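Local coordinates for protein ribonuclease H (Uncultured organism, PDB 4IBN) that probably cleaves the RNA strand of RNA-DNA hybrids endonucleolytically, giving 5'-phosphomonoester ends, with magnesium as its cofactor, at residues A[17-22]-A[89-94]; A[142-147]-A[202-207]; A[39-44]-A[53-58]; A[77-82]-A[134-139]. One frame throughout, in Å; residues are numbered along the deposited sequence.

Interaction 1: residues A[17-22]-A[89-94]; sequences VAVYAD and FRVVFT
Phe89 meets Val17 just before its own strand begins. Val17 CG1 lies 4.0 Å from Phe89 CE1, at the edge of the ring and near its plane. Arg90 takes part mainly through its backbone: its O accepts a bond from Val17 N. Its guanidinium leads away, and NH2 bonds to Thr14 O. Val91 pairs with Val17, and its side chain runs alongside that of Val17, with Val91 CG2 3.9 Å from Val17 CG2. The other branch, Val91 CG1, is anti to the backbone N (chi1 -179°), which carries it to within 3.7 Å of Val19 CG2. Val92 turns both backbone groups to strand 17-22. Its N donates to Val17 O, and its O receives Val19 N at 2.8 Å in an almost straight bond (179° at the hydrogen). Phe93 offers its ring to two neighbours, both oblique to it: Val19 CG1 is 3.6 Å from Phe93 CD1, and Ala21 CB is 3.5 Å from Phe93 CZ. Thr94 N donates to Val19 O, while Thr94 O accepts from Ala21 N. On the face shared with Ala18 and Val92, Thr94 CB lies 3.8 Å from Tyr20 CD1.

The strands are parallel neighbours in the middle of the RNase H sheet. Just beyond, Asp22 lies close to Asp96 and Asn159, consistent with these three belonging to the enzyme's DEDN active-site motif. Five backbone bonds satisfy amides and carbonyls in an almost wholly buried contact, while valines, alanine and phenylalanines fill one face beside the probable active site.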
loop_
_atom_site.group_PDB
_atom_site.type_symbol
_atom_site.label_atom_id
_atom_site.label_comp_id
_atom_site.label_asym_id
_atom_site.label_seq_id
_atom_site.Cartn_x
_atom_site.Cartn_y
_atom_site.Cartn_z
ATOM N N VAL A 17 -5.560 9.140 7.489
ATOM C CA VAL A 17 -5.609 7.713 7.691
ATOM C C VAL A 17 -4.231 7.103 7.745
ATOM O O VAL A 17 -3.314 7.676 7.270
ATOM C CB VAL A 17 -6.374 6.998 6.587
ATOM C CG1 VAL A 17 -7.842 7.341 6.596
ATOM C CG2 VAL A 17 -5.816 7.263 5.258
ATOM N N ALA A 18 -4.144 5.927 8.351
ATOM C CA ALA A 18 -2.923 5.176 8.342
ATOM C C ALA A 18 -3.173 3.900 7.604
ATOM O O ALA A 18 -4.063 3.211 7.908
ATOM C CB ALA A 18 -2.446 4.890 9.744
ATOM N N VAL A 19 -2.325 3.639 6.621
ATOM C CA VAL A 19 -2.471 2.531 5.726
ATOM C C VAL A 19 -1.293 1.582 5.881
ATOM O O VAL A 19 -0.227 2.024 6.032
ATOM C CB VAL A 19 -2.495 3.056 4.307
ATOM C CG1 VAL A 19 -2.381 1.953 3.343
ATOM C CG2 VAL A 19 -3.752 3.849 4.094
ATOM N N TYR A 20 -1.581 0.289 5.925
ATOM C CA TYR A 20 -0.572 -0.720 6.095
ATOM C C TYR A 20 -0.739 -1.714 4.977
ATOM O O TYR A 20 -1.730 -2.325 4.898
ATOM C CB TYR A 20 -0.709 -1.441 7.454
ATOM C CG TYR A 20 -0.576 -0.504 8.619
ATOM C CD1 TYR A 20 0.625 -0.256 9.162
ATOM C CD2 TYR A 20 -1.669 0.143 9.136
ATOM C CE1 TYR A 20 0.756 0.610 10.179
ATOM C CE2 TYR A 20 -1.543 0.989 10.151
ATOM C CZ TYR A 20 -0.314 1.235 10.668
ATOM O OH TYR A 20 -0.107 2.091 11.697
ATOM N N ALA A 21 0.288 -1.859 4.162
ATOM C CA ALA A 21 0.198 -2.636 2.945
ATOM C C ALA A 21 1.253 -3.723 2.881
ATOM O O ALA A 21 2.268 -3.577 3.453
ATOM C CB ALA A 21 0.328 -1.735 1.782
ATOM N N ASP A 22 0.928 -4.825 2.214
ATOM C CA ASP A 22 1.871 -5.906 1.973
ATOM C C ASP A 22 1.523 -6.638 0.711
ATOM O O ASP A 22 0.515 -6.448 0.181
ATOM C CB ASP A 22 1.978 -6.904 3.117
ATOM C CG ASP A 22 3.182 -7.813 2.971
ATOM O OD1 ASP A 22 4.237 -7.329 2.760
ATOM O OD2 ASP A 22 3.060 -9.010 2.965
ATOM N N PHE A 89 -6.787 13.143 0.845
ATOM C CA PHE A 89 -6.511 12.594 2.132
ATOM C C PHE A 89 -5.064 12.861 2.514
ATOM O O PHE A 89 -4.240 13.003 1.685
ATOM C CB PHE A 89 -6.657 11.067 2.114
ATOM C CG PHE A 89 -8.044 10.547 2.312
ATOM C CD1 PHE A 89 -8.375 9.886 3.437
ATOM C CD2 PHE A 89 -8.984 10.658 1.351
ATOM C CE1 PHE A 89 -9.598 9.380 3.602
ATOM C CE2 PHE A 89 -10.202 10.162 1.542
ATOM C CZ PHE A 89 -10.508 9.530 2.650
ATOM N N ARG A 90 -4.786 12.880 3.802
ATOM C CA ARG A 90 -3.449 12.739 4.309
ATOM C C ARG A 90 -3.263 11.258 4.715
ATOM O O ARG A 90 -4.076 10.733 5.333
ATOM C CB ARG A 90 -3.237 13.640 5.499
ATOM C CG ARG A 90 -3.164 15.049 5.132
ATOM C CD ARG A 90 -3.125 15.960 6.366
ATOM N NE ARG A 90 -4.459 16.142 6.867
ATOM C CZ ARG A 90 -4.740 16.539 8.077
ATOM N NH1 ARG A 90 -3.791 16.816 8.906
ATOM N NH2 ARG A 90 -5.987 16.650 8.453
ATOM N N VAL A 91 -2.179 10.636 4.299
ATOM C CA VAL A 91 -1.983 9.224 4.482
ATOM C C VAL A 91 -0.606 8.943 5.014
ATOM O O VAL A 91 0.325 9.386 4.496
ATOM C CB VAL A 91 -2.146 8.466 3.150
ATOM C CG1 VAL A 91 -1.964 6.999 3.322
ATOM C CG2 VAL A 91 -3.474 8.799 2.518
ATOM N N VAL A 92 -0.528 8.118 6.031
ATOM C CA VAL A 92 0.725 7.542 6.407
ATOM C C VAL A 92 0.704 6.140 5.848
ATOM O O VAL A 92 -0.121 5.396 6.243
ATOM C CB VAL A 92 0.860 7.455 7.923
ATOM C CG1 VAL A 92 2.160 6.827 8.277
ATOM C CG2 VAL A 92 0.775 8.802 8.524
ATOM N N PHE A 93 1.605 5.830 4.919
ATOM C CA PHE A 93 1.596 4.553 4.235
ATOM C C PHE A 93 2.806 3.774 4.663
ATOM O O PHE A 93 3.869 4.159 4.408
ATOM C CB PHE A 93 1.599 4.776 2.707
ATOM C CG PHE A 93 1.343 3.539 1.861
ATOM C CD1 PHE A 93 0.153 3.343 1.243
ATOM C CD2 PHE A 93 2.335 2.653 1.599
ATOM C CE1 PHE A 93 -0.060 2.289 0.472
ATOM C CE2 PHE A 93 2.116 1.607 0.824
ATOM C CZ PHE A 93 0.915 1.420 0.266
ATOM N N THR A 94 2.556 2.675 5.351
ATOM C CA THR A 94 3.602 1.833 5.844
ATOM C C THR A 94 3.616 0.472 5.166
ATOM O O THR A 94 2.669 -0.180 5.130
ATOM C CB THR A 94 3.465 1.604 7.388
ATOM O OG1 THR A 94 3.454 2.850 8.060
ATOM C CG2 THR A 94 4.594 0.790 7.887
#

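Interaction 2: residues A[142-147]-A[202-207]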
loop_
_atom_site.group_PDB
_atom_site.type_symbol
_atom_site.label_atom_id
_atom_site.label_comp_id
_atom_site.label_asym_id
_atom_site.label_seq_id
_atom_site.Cartn_x
_atom_site.Cartn_y
_atom_site.Cartn_z
ATOM N N GLU A 142 3.057 10.233 3.651
ATOM C CA GLU A 142 4.301 9.985 4.315
ATOM C C GLU A 142 4.562 8.523 4.113
ATOM O O GLU A 142 3.798 7.737 4.516
ATOM C CB GLU A 142 4.228 10.301 5.809
ATOM C CG GLU A 142 5.447 9.853 6.561
ATOM C CD GLU A 142 5.483 10.209 8.024
ATOM O OE1 GLU A 142 4.635 10.923 8.501
ATOM O OE2 GLU A 142 6.412 9.764 8.671
ATOM N N TRP A 143 5.656 8.216 3.461
ATOM C CA TRP A 143 5.991 6.850 3.135
ATOM C C TRP A 143 6.896 6.254 4.209
ATOM O O TRP A 143 7.881 6.846 4.511
ATOM C CB TRP A 143 6.687 6.800 1.749
ATOM C CG TRP A 143 5.878 7.388 0.624
ATOM C CD1 TRP A 143 5.997 8.600 0.094
ATOM C CD2 TRP A 143 4.837 6.748 -0.095
ATOM N NE1 TRP A 143 5.085 8.795 -0.892
ATOM C CE2 TRP A 143 4.359 7.651 -1.025
ATOM C CE3 TRP A 143 4.268 5.502 -0.039
ATOM C CZ2 TRP A 143 3.325 7.347 -1.866
ATOM C CZ3 TRP A 143 3.274 5.199 -0.878
ATOM C CH2 TRP A 143 2.794 6.104 -1.772
ATOM N N ARG A 144 6.540 5.111 4.783
ATOM C CA ARG A 144 7.307 4.505 5.854
ATOM C C ARG A 144 7.592 3.047 5.564
ATOM O O ARG A 144 6.741 2.403 5.092
ATOM C CB ARG A 144 6.518 4.538 7.161
ATOM C CG ARG A 144 6.274 5.913 7.727
ATOM C CD ARG A 144 5.818 5.854 9.138
ATOM N NE ARG A 144 5.457 7.137 9.698
ATOM C CZ ARG A 144 4.731 7.284 10.784
ATOM N NH1 ARG A 144 4.298 6.244 11.427
ATOM N NH2 ARG A 144 4.423 8.472 11.211
ATOM N N TRP A 145 8.807 2.583 5.872
ATOM C CA TRP A 145 9.195 1.188 5.733
ATOM C C TRP A 145 9.305 0.517 7.098
ATOM O O TRP A 145 9.750 1.102 8.035
ATOM C CB TRP A 145 10.553 1.080 5.032
ATOM C CG TRP A 145 11.076 -0.280 4.922
ATOM C CD1 TRP A 145 10.608 -1.221 4.150
ATOM C CD2 TRP A 145 12.173 -0.836 5.605
ATOM N NE1 TRP A 145 11.302 -2.347 4.279
ATOM C CE2 TRP A 145 12.281 -2.147 5.189
ATOM C CE3 TRP A 145 13.055 -0.366 6.548
ATOM C CZ2 TRP A 145 13.235 -2.992 5.669
ATOM C CZ3 TRP A 145 14.007 -1.207 7.015
ATOM C CH2 TRP A 145 14.079 -2.503 6.580
ATOM N N VAL A 146 8.869 -0.730 7.157
ATOM C CA VAL A 146 9.147 -1.604 8.278
ATOM C C VAL A 146 9.555 -2.952 7.758
ATOM O O VAL A 146 9.186 -3.309 6.701
ATOM C CB VAL A 146 7.899 -1.835 9.160
ATOM C CG1 VAL A 146 7.554 -0.579 9.940
ATOM C CG2 VAL A 146 6.775 -2.293 8.354
ATOM N N ARG A 147 10.315 -3.700 8.529
ATOM C CA ARG A 147 10.578 -5.064 8.161
ATOM C C ARG A 147 9.339 -5.898 8.264
ATOM O O ARG A 147 8.627 -5.831 9.175
ATOM C CB ARG A 147 11.668 -5.668 9.024
ATOM C CG ARG A 147 13.068 -5.103 8.769
ATOM C CD ARG A 147 14.112 -5.623 9.774
ATOM N NE ARG A 147 14.087 -4.811 10.983
ATOM C CZ ARG A 147 13.605 -5.236 12.123
ATOM N NH1 ARG A 147 13.172 -6.450 12.195
ATOM N NH2 ARG A 147 13.545 -4.464 13.165
ATOM N N ALA A 202 -1.399 13.983 14.223
ATOM C CA ALA A 202 -1.290 14.846 13.084
ATOM C C ALA A 202 0.012 15.611 13.121
ATOM O O ALA A 202 0.415 16.190 12.138
ATOM C CB ALA A 202 -2.435 15.738 12.970
ATOM N N ALA A 203 0.668 15.593 14.261
ATOM C CA ALA A 203 2.088 15.872 14.472
ATOM C C ALA A 203 3.193 14.931 13.981
ATOM O O ALA A 203 4.275 15.324 13.689
ATOM C CB ALA A 203 2.318 16.203 15.892
ATOM N N ALA A 204 2.916 13.660 14.010
ATOM C CA ALA A 204 3.786 12.648 13.523
ATOM C C ALA A 204 3.799 12.826 12.009
ATOM O O ALA A 204 4.523 12.106 11.359
ATOM C CB ALA A 204 3.249 11.302 13.863
ATOM N N PHE A 205 2.975 13.728 11.451
ATOM C CA PHE A 205 2.725 13.666 10.019
ATOM C C PHE A 205 3.713 14.475 9.239
ATOM O O PHE A 205 3.735 15.657 9.334
ATOM C CB PHE A 205 1.300 14.038 9.611
ATOM C CG PHE A 205 0.987 13.775 8.149
ATOM C CD1 PHE A 205 1.064 12.541 7.636
ATOM C CD2 PHE A 205 0.632 14.784 7.307
ATOM C CE1 PHE A 205 0.795 12.341 6.322
ATOM C CE2 PHE A 205 0.348 14.565 6.024
ATOM C CZ PHE A 205 0.447 13.341 5.531
ATOM N N ARG A 206 4.530 13.779 8.469
ATOM C CA ARG A 206 5.571 14.396 7.695
ATOM C C ARG A 206 5.509 13.939 6.238
ATOM O O ARG A 206 6.185 13.048 5.877
ATOM C CB ARG A 206 6.928 14.022 8.293
ATOM C CG ARG A 206 7.257 14.752 9.605
ATOM C CD ARG A 206 6.834 16.207 9.526
ATOM N NE ARG A 206 7.228 17.015 10.678
ATOM C CZ ARG A 206 6.381 17.496 11.589
ATOM N NH1 ARG A 206 5.090 17.248 11.494
ATOM N NH2 ARG A 206 6.830 18.221 12.610
ATOM N N PRO A 207 4.679 14.539 5.433
ATOM C CA PRO A 207 4.520 14.054 4.075
ATOM C C PRO A 207 5.700 14.321 3.186
ATOM O O PRO A 207 6.366 15.307 3.338
ATOM C CB PRO A 207 3.342 14.836 3.549
ATOM C CG PRO A 207 3.377 16.035 4.275
ATOM C CD PRO A 207 3.813 15.693 5.652
HETATM O O HOH W 1 7.061 10.960 10.902
#
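The Arg144 guanidinium has two oxygens at its edge, both in its plane: Glu142 OE2 and Ala204 O. The second is a looser approach, 3.6 Å from Arg144 NH2. The Phe205 ring carries Pro207 CD over one face, toward the rim, and Glu142 OE1 comes to the ring obliquely. Glu142 is the side chain that joins the two segments. Its CG is anti to the backbone N (chi1 171°) and the chain beyond is extended, so the carboxylate reaches the loop 202-207. There OE1 accepts Arg206 N at 2.9 Å, from above the carboxylate plane. The stem follows the loop backbone, with Glu142 CG 3.3 Å from Arg206 O. Glu142 OE2 takes Arg144 NE at 3.0 Å in a salt bridge. It also accepts a water at 2.6 Å, and this water donates to Ala204 O at 2.8 Å. Arg206 NH1 turns back to Phe205 O.

Strand 140-145 is an outer strand of the RNase H sheet, and the loop after helix 187-192 runs past it at the surface. The water bridges Glu142 and the Ala204 carbonyl, which, with the glutamate ionised, are both acceptors and would not bond directly. Arg144 and the Arg206 amide probably help keep Glu142 ionised.

Interaction 3: residues A[39-44]-A[53-58]; sequences GVLVEY and IVRRDV
Glu43 and Arg55 leave the sheet together on one face, their carboxylate and guanidinium planes 71° apart. The grip is side-on: Arg55 NE at 2.9 Å and Arg55 NH2 at 3.1 Å both bond to Glu43 OE2, from the same side of the carboxylate plane. Glu43 OE2 lies at the edge of the guanidinium. One guanidinium face carries Ile53 CG2, which sits 3.7 Å above its centre and also touches Glu43 CB. Gln154 adds a further bond to Glu43 OE2, and Glu181 pairs with Arg55 NH1. With an alanine at Arg55, Glu43 would probably keep, of the bonds named, that from Gln154 alone, Glu181 would lose its mate, and the Ile53 methyl its flat support.

The strands form an antiparallel hairpin, 34-45 with 53-62, in the RNase H sheet, with paired bonds at Val40-Val58, Val42-Arg56 and Tyr44-Val54. On the same face as the ion pair, Leu41 crosses Asp57, bringing Leu41 CD1 3.5 Å from Asp57 OD1. Ser178, Tyr157 and Gly179 hold that carboxylate. On the other face, Val40 and Val58 lie alongside each other. Val58 CG1 stands between its own backbone N and carbonyl carbon (chi1 47°), which presses it tightly on Val40 CB at 3.2 Å.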
loop_
_atom_site.group_PDB
_atom_site.type_symbol
_atom_site.label_atom_id
_atom_site.label_comp_id
_atom_site.label_asym_id
_atom_site.label_seq_id
_atom_site.Cartn_x
_atom_site.Cartn_y
_atom_site.Cartn_z
ATOM N N GLY A 39 -2.422 -6.889 -0.085
ATOM C CA GLY A 39 -3.296 -6.654 1.033
ATOM C C GLY A 39 -3.070 -5.298 1.681
ATOM O O GLY A 39 -1.970 -4.918 1.878
ATOM N N VAL A 40 -4.165 -4.596 1.958
ATOM C CA VAL A 40 -4.106 -3.294 2.577
ATOM C C VAL A 40 -5.089 -3.149 3.744
ATOM O O VAL A 40 -6.225 -3.418 3.588
ATOM C CB VAL A 40 -4.467 -2.233 1.577
ATOM C CG1 VAL A 40 -4.346 -0.889 2.154
ATOM C CG2 VAL A 40 -3.636 -2.347 0.378
ATOM N N LEU A 41 -4.604 -2.698 4.891
ATOM C CA LEU A 41 -5.447 -2.312 6.002
ATOM C C LEU A 41 -5.445 -0.796 6.109
ATOM O O LEU A 41 -4.422 -0.215 6.128
ATOM C CB LEU A 41 -4.881 -2.888 7.286
ATOM C CG LEU A 41 -5.483 -2.434 8.601
ATOM C CD1 LEU A 41 -6.905 -2.848 8.737
ATOM C CD2 LEU A 41 -4.689 -2.886 9.775
ATOM N N VAL A 42 -6.636 -0.193 6.185
ATOM C CA VAL A 42 -6.762 1.242 6.404
ATOM C C VAL A 42 -7.328 1.497 7.793
ATOM O O VAL A 42 -8.344 0.986 8.102
ATOM C CB VAL A 42 -7.726 1.884 5.378
ATOM C CG1 VAL A 42 -7.755 3.382 5.515
ATOM C CG2 VAL A 42 -7.313 1.533 3.966
ATOM N N GLU A 43 -6.640 2.281 8.588
ATOM C CA GLU A 43 -7.090 2.668 9.890
ATOM C C GLU A 43 -7.576 4.089 9.888
ATOM O O GLU A 43 -6.965 4.901 9.299
ATOM C CB GLU A 43 -5.974 2.551 10.929
ATOM C CG GLU A 43 -5.521 1.136 11.132
ATOM C CD GLU A 43 -4.757 0.910 12.419
ATOM O OE1 GLU A 43 -4.333 1.889 13.016
ATOM O OE2 GLU A 43 -4.592 -0.238 12.796
ATOM N N TYR A 44 -8.673 4.357 10.592
ATOM C CA TYR A 44 -9.212 5.709 10.697
ATOM C C TYR A 44 -9.751 5.996 12.099
ATOM O O TYR A 44 -10.585 5.254 12.619
ATOM C CB TYR A 44 -10.312 5.930 9.656
ATOM C CG TYR A 44 -11.031 7.252 9.796
ATOM C CD1 TYR A 44 -10.467 8.426 9.314
ATOM C CD2 TYR A 44 -12.272 7.328 10.413
ATOM C CE1 TYR A 44 -11.121 9.638 9.439
ATOM C CE2 TYR A 44 -12.934 8.535 10.544
ATOM C CZ TYR A 44 -12.353 9.686 10.056
ATOM O OH TYR A 44 -13.007 10.889 10.184
ATOM N N ILE A 53 -10.410 2.706 16.864
ATOM C CA ILE A 53 -9.961 2.662 15.504
ATOM C C ILE A 53 -10.972 1.925 14.655
ATOM O O ILE A 53 -11.384 0.872 14.989
ATOM C CB ILE A 53 -8.595 1.962 15.403
ATOM C CG1 ILE A 53 -7.571 2.602 16.310
ATOM C CG2 ILE A 53 -8.052 2.040 14.022
ATOM C CD1 ILE A 53 -7.368 4.050 16.061
ATOM N N VAL A 54 -11.341 2.546 13.559
ATOM C CA VAL A 54 -12.188 1.982 12.551
ATOM C C VAL A 54 -11.269 1.472 11.426
ATOM O O VAL A 54 -10.389 2.161 10.987
ATOM C CB VAL A 54 -13.101 3.033 11.995
ATOM C CG1 VAL A 54 -13.811 2.547 10.818
ATOM C CG2 VAL A 54 -14.069 3.507 13.046
ATOM N N ARG A 55 -11.475 0.216 11.048
ATOM C CA ARG A 55 -10.616 -0.449 10.132
ATOM C C ARG A 55 -11.351 -0.946 8.926
ATOM O O ARG A 55 -12.412 -1.446 9.026
ATOM C CB ARG A 55 -9.872 -1.576 10.841
ATOM C CG ARG A 55 -8.881 -1.091 11.894
ATOM C CD ARG A 55 -8.129 -2.154 12.568
ATOM N NE ARG A 55 -7.061 -1.652 13.407
ATOM C CZ ARG A 55 -7.102 -1.575 14.716
ATOM N NH1 ARG A 55 -8.155 -1.948 15.359
ATOM N NH2 ARG A 55 -6.088 -1.126 15.372
ATOM N N ARG A 56 -10.727 -0.770 7.779
ATOM C CA ARG A 56 -11.198 -1.321 6.530
ATOM C C ARG A 56 -10.049 -2.022 5.765
ATOM O O ARG A 56 -8.934 -1.659 5.886
ATOM C CB ARG A 56 -11.793 -0.244 5.648
ATOM C CG ARG A 56 -12.897 0.523 6.250
ATOM C CD ARG A 56 -14.147 -0.213 6.181
ATOM N NE ARG A 56 -15.248 0.597 6.642
ATOM C CZ ARG A 56 -15.671 0.603 7.884
ATOM N NH1 ARG A 56 -15.135 -0.202 8.771
ATOM N NH2 ARG A 56 -16.673 1.367 8.226
ATOM N N ASP A 57 -10.410 -3.026 4.969
ATOM C CA ASP A 57 -9.457 -3.798 4.186
ATOM C C ASP A 57 -9.686 -3.642 2.693
ATOM O O ASP A 57 -10.772 -3.488 2.283
ATOM C CB ASP A 57 -9.645 -5.286 4.451
ATOM C CG ASP A 57 -9.365 -5.712 5.896
ATOM O OD1 ASP A 57 -8.795 -4.972 6.622
ATOM O OD2 ASP A 57 -9.718 -6.839 6.255
ATOM N N VAL A 58 -8.628 -3.777 1.899
ATOM C CA VAL A 58 -8.760 -3.811 0.442
ATOM C C VAL A 58 -7.701 -4.734 -0.165
ATOM O O VAL A 58 -6.516 -4.593 0.135
ATOM C CB VAL A 58 -8.622 -2.408 -0.173
ATOM C CG1 VAL A 58 -7.423 -1.685 0.421
ATOM C CG2 VAL A 58 -8.502 -2.501 -1.686
#

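Interaction 4: residues A[77-82]-A[134-139]; sequences EAFRAI and QAVNGH
Phe79 is gripped by three residues of 134-139. Val136 CG2 sits over one ring face as a CH-pi contact, 4.0 Å from the centroid of the Phe79 ring and 11° off its normal. His139 comes to the edge instead, with its CD2 3.7 Å from Phe79 CD1. The two rings are set obliquely, planes 40° apart, and the side chains pass each other from opposite sides of the contact. Closer to the backbone, Phe79 CB touches Ala135 CB at 4.0 Å and Ala135 O at 3.4 Å. Ile82 adds a looser touch on the His139 ring. Were Phe79 replaced by an alanine, a gap would probably open under Val136 CG2 and His139 would lose the ring edge beside it.

This is where the C-terminal part of helix 67-82 packs against the end of helix 126-136, both of them helices of the RNase H fold. A type II' turn from Val136 to His139, closed by a bond from His139 N to Val136 O, ends the second helix and swings the histidine back toward Phe79. A water then ties the backbones together. It donates to Phe79 O at 2.9 Å and to Ala135 O at 3.1 Å, and bonds with His139 NE2 at 2.9 Å. It lies at the edge of the imidazole, in its plane. The other ring nitrogen, ND1, bonds to Phe89 N, so the imidazole is held on two sides and its rotation is fixed. Further out, Val91 and Val141 of the sheet touch Phe79, and Arg80 makes a salt bridge with Glu131 of the second helix.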
loop_
_atom_site.group_PDB
_atom_site.type_symbol
_atom_site.label_atom_id
_atom_site.label_comp_id
_atom_site.label_asym_id
_atom_site.label_seq_id
_atom_site.Cartn_x
_atom_site.Cartn_y
_atom_site.Cartn_z
ATOM N N GLU A 77 -4.340 0.227 -5.506
ATOM C CA GLU A 77 -5.620 -0.109 -4.957
ATOM C C GLU A 77 -5.965 0.714 -3.733
ATOM O O GLU A 77 -7.095 1.059 -3.538
ATOM C CB GLU A 77 -5.753 -1.592 -4.655
ATOM C CG GLU A 77 -5.701 -2.426 -5.847
ATOM C CD GLU A 77 -6.784 -2.132 -6.854
ATOM O OE1 GLU A 77 -7.894 -1.918 -6.466
ATOM O OE2 GLU A 77 -6.509 -2.153 -8.047
ATOM N N ALA A 78 -4.992 0.981 -2.901
ATOM C CA ALA A 78 -5.244 1.748 -1.704
ATOM C C ALA A 78 -5.685 3.153 -1.985
ATOM O O ALA A 78 -6.627 3.609 -1.464
ATOM C CB ALA A 78 -3.985 1.814 -0.862
ATOM N N PHE A 79 -4.929 3.819 -2.804
ATOM C CA PHE A 79 -5.220 5.174 -3.154
ATOM C C PHE A 79 -6.451 5.342 -4.023
ATOM O O PHE A 79 -7.077 6.371 -4.010
ATOM C CB PHE A 79 -3.992 5.872 -3.700
ATOM C CG PHE A 79 -3.008 6.220 -2.648
ATOM C CD1 PHE A 79 -3.122 7.363 -1.951
ATOM C CD2 PHE A 79 -2.007 5.379 -2.326
ATOM C CE1 PHE A 79 -2.261 7.645 -1.008
ATOM C CE2 PHE A 79 -1.155 5.663 -1.363
ATOM C CZ PHE A 79 -1.280 6.788 -0.699
ATOM N N ARG A 80 -6.729 4.376 -4.858
ATOM C CA ARG A 80 -7.962 4.420 -5.604
ATOM C C ARG A 80 -9.201 4.310 -4.710
ATOM O O ARG A 80 -10.142 5.002 -4.880
ATOM C CB ARG A 80 -7.997 3.347 -6.695
ATOM C CG ARG A 80 -7.291 3.752 -7.946
ATOM C CD ARG A 80 -7.250 2.649 -8.991
ATOM N NE ARG A 80 -6.383 3.002 -10.085
ATOM C CZ ARG A 80 -6.025 2.175 -11.030
ATOM N NH1 ARG A 80 -6.456 0.951 -10.998
ATOM N NH2 ARG A 80 -5.221 2.589 -11.980
ATOM N N ALA A 81 -9.166 3.423 -3.748
ATOM C CA ALA A 81 -10.286 3.288 -2.872
ATOM C C ALA A 81 -10.551 4.540 -2.065
ATOM O O ALA A 81 -11.656 4.987 -1.979
ATOM C CB ALA A 81 -10.086 2.205 -2.001
ATOM N N ILE A 82 -9.534 5.104 -1.475
ATOM C CA ILE A 82 -9.772 6.317 -0.706
ATOM C C ILE A 82 -10.085 7.532 -1.546
ATOM O O ILE A 82 -10.661 8.465 -1.080
ATOM C CB ILE A 82 -8.703 6.615 0.328
ATOM C CG1 ILE A 82 -7.488 7.126 -0.341
ATOM C CG2 ILE A 82 -8.404 5.399 1.152
ATOM C CD1 ILE A 82 -6.483 7.558 0.582
ATOM N N GLN A 134 -0.156 8.362 -10.353
ATOM C CA GLN A 134 -1.432 8.990 -10.568
ATOM C C GLN A 134 -2.443 8.735 -9.469
ATOM O O GLN A 134 -3.211 9.555 -9.163
ATOM C CB GLN A 134 -1.985 8.524 -11.897
ATOM C CG GLN A 134 -3.209 9.202 -12.370
ATOM C CD GLN A 134 -3.374 9.009 -13.862
ATOM O OE1 GLN A 134 -3.592 7.906 -14.320
ATOM N NE2 GLN A 134 -3.193 10.051 -14.610
ATOM N N ALA A 135 -2.448 7.523 -8.951
ATOM C CA ALA A 135 -3.348 7.142 -7.894
ATOM C C ALA A 135 -3.113 7.972 -6.632
ATOM O O ALA A 135 -4.024 8.410 -5.999
ATOM C CB ALA A 135 -3.190 5.657 -7.588
ATOM N N VAL A 136 -1.865 8.161 -6.305
ATOM C CA VAL A 136 -1.466 8.991 -5.209
ATOM C C VAL A 136 -1.913 10.418 -5.460
ATOM O O VAL A 136 -2.296 11.088 -4.594
ATOM C CB VAL A 136 0.029 8.943 -5.031
ATOM C CG1 VAL A 136 0.494 10.007 -4.152
ATOM C CG2 VAL A 136 0.432 7.632 -4.511
ATOM N N ASN A 137 -1.842 10.861 -6.691
ATOM C CA ASN A 137 -2.442 12.119 -7.052
ATOM C C ASN A 137 -2.036 13.321 -6.205
ATOM O O ASN A 137 -0.929 13.621 -6.066
ATOM C CB ASN A 137 -3.941 11.993 -7.107
ATOM C CG ASN A 137 -4.553 12.330 -5.869
ATOM O OD1 ASN A 137 -5.262 13.331 -5.747
ATOM N ND2 ASN A 137 -4.085 11.659 -4.839
ATOM N N GLY A 138 -3.106 13.896 -5.686
ATOM C CA GLY A 138 -3.107 15.027 -4.803
ATOM C C GLY A 138 -3.150 14.697 -3.324
ATOM O O GLY A 138 -3.258 15.551 -2.550
ATOM N N HIS A 139 -3.134 13.421 -2.981
ATOM C CA HIS A 139 -3.108 13.031 -1.611
ATOM C C HIS A 139 -1.738 13.325 -1.075
ATOM O O HIS A 139 -0.801 13.241 -1.780
ATOM C CB HIS A 139 -3.403 11.550 -1.456
ATOM C CG HIS A 139 -4.691 11.133 -2.069
ATOM N ND1 HIS A 139 -5.907 11.511 -1.571
ATOM C CD2 HIS A 139 -4.957 10.376 -3.147
ATOM C CE1 HIS A 139 -6.862 11.016 -2.325
ATOM N NE2 HIS A 139 -6.312 10.319 -3.285
HETATM O O HOH W 2 -7.035 8.786 -5.624
#

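Interactions 1 and 4 are buried, interaction 3 is partly so, and interaction 2 lies at the surface. Interactions 1, 2 and 3 all reach one sheet. Phe93 bonds through its backbone to Glu142 and Arg144, and Ala18 and Tyr20 bond to Glu43 and Leu41. Interaction 4 joins helices instead, and meets interaction 1 where Phe79 packs on Phe93. Chemistry changes with place. Both strand pairs rely on backbone ladders, but the hairpin adds an ion pair that the central pair lacks. The helix contact is mostly apolar, with one bridging water. The surface contact hangs on one glutamate, which bonds a loop amide, is held by a salt bridge within its own strand, and reaches the loop again through a water.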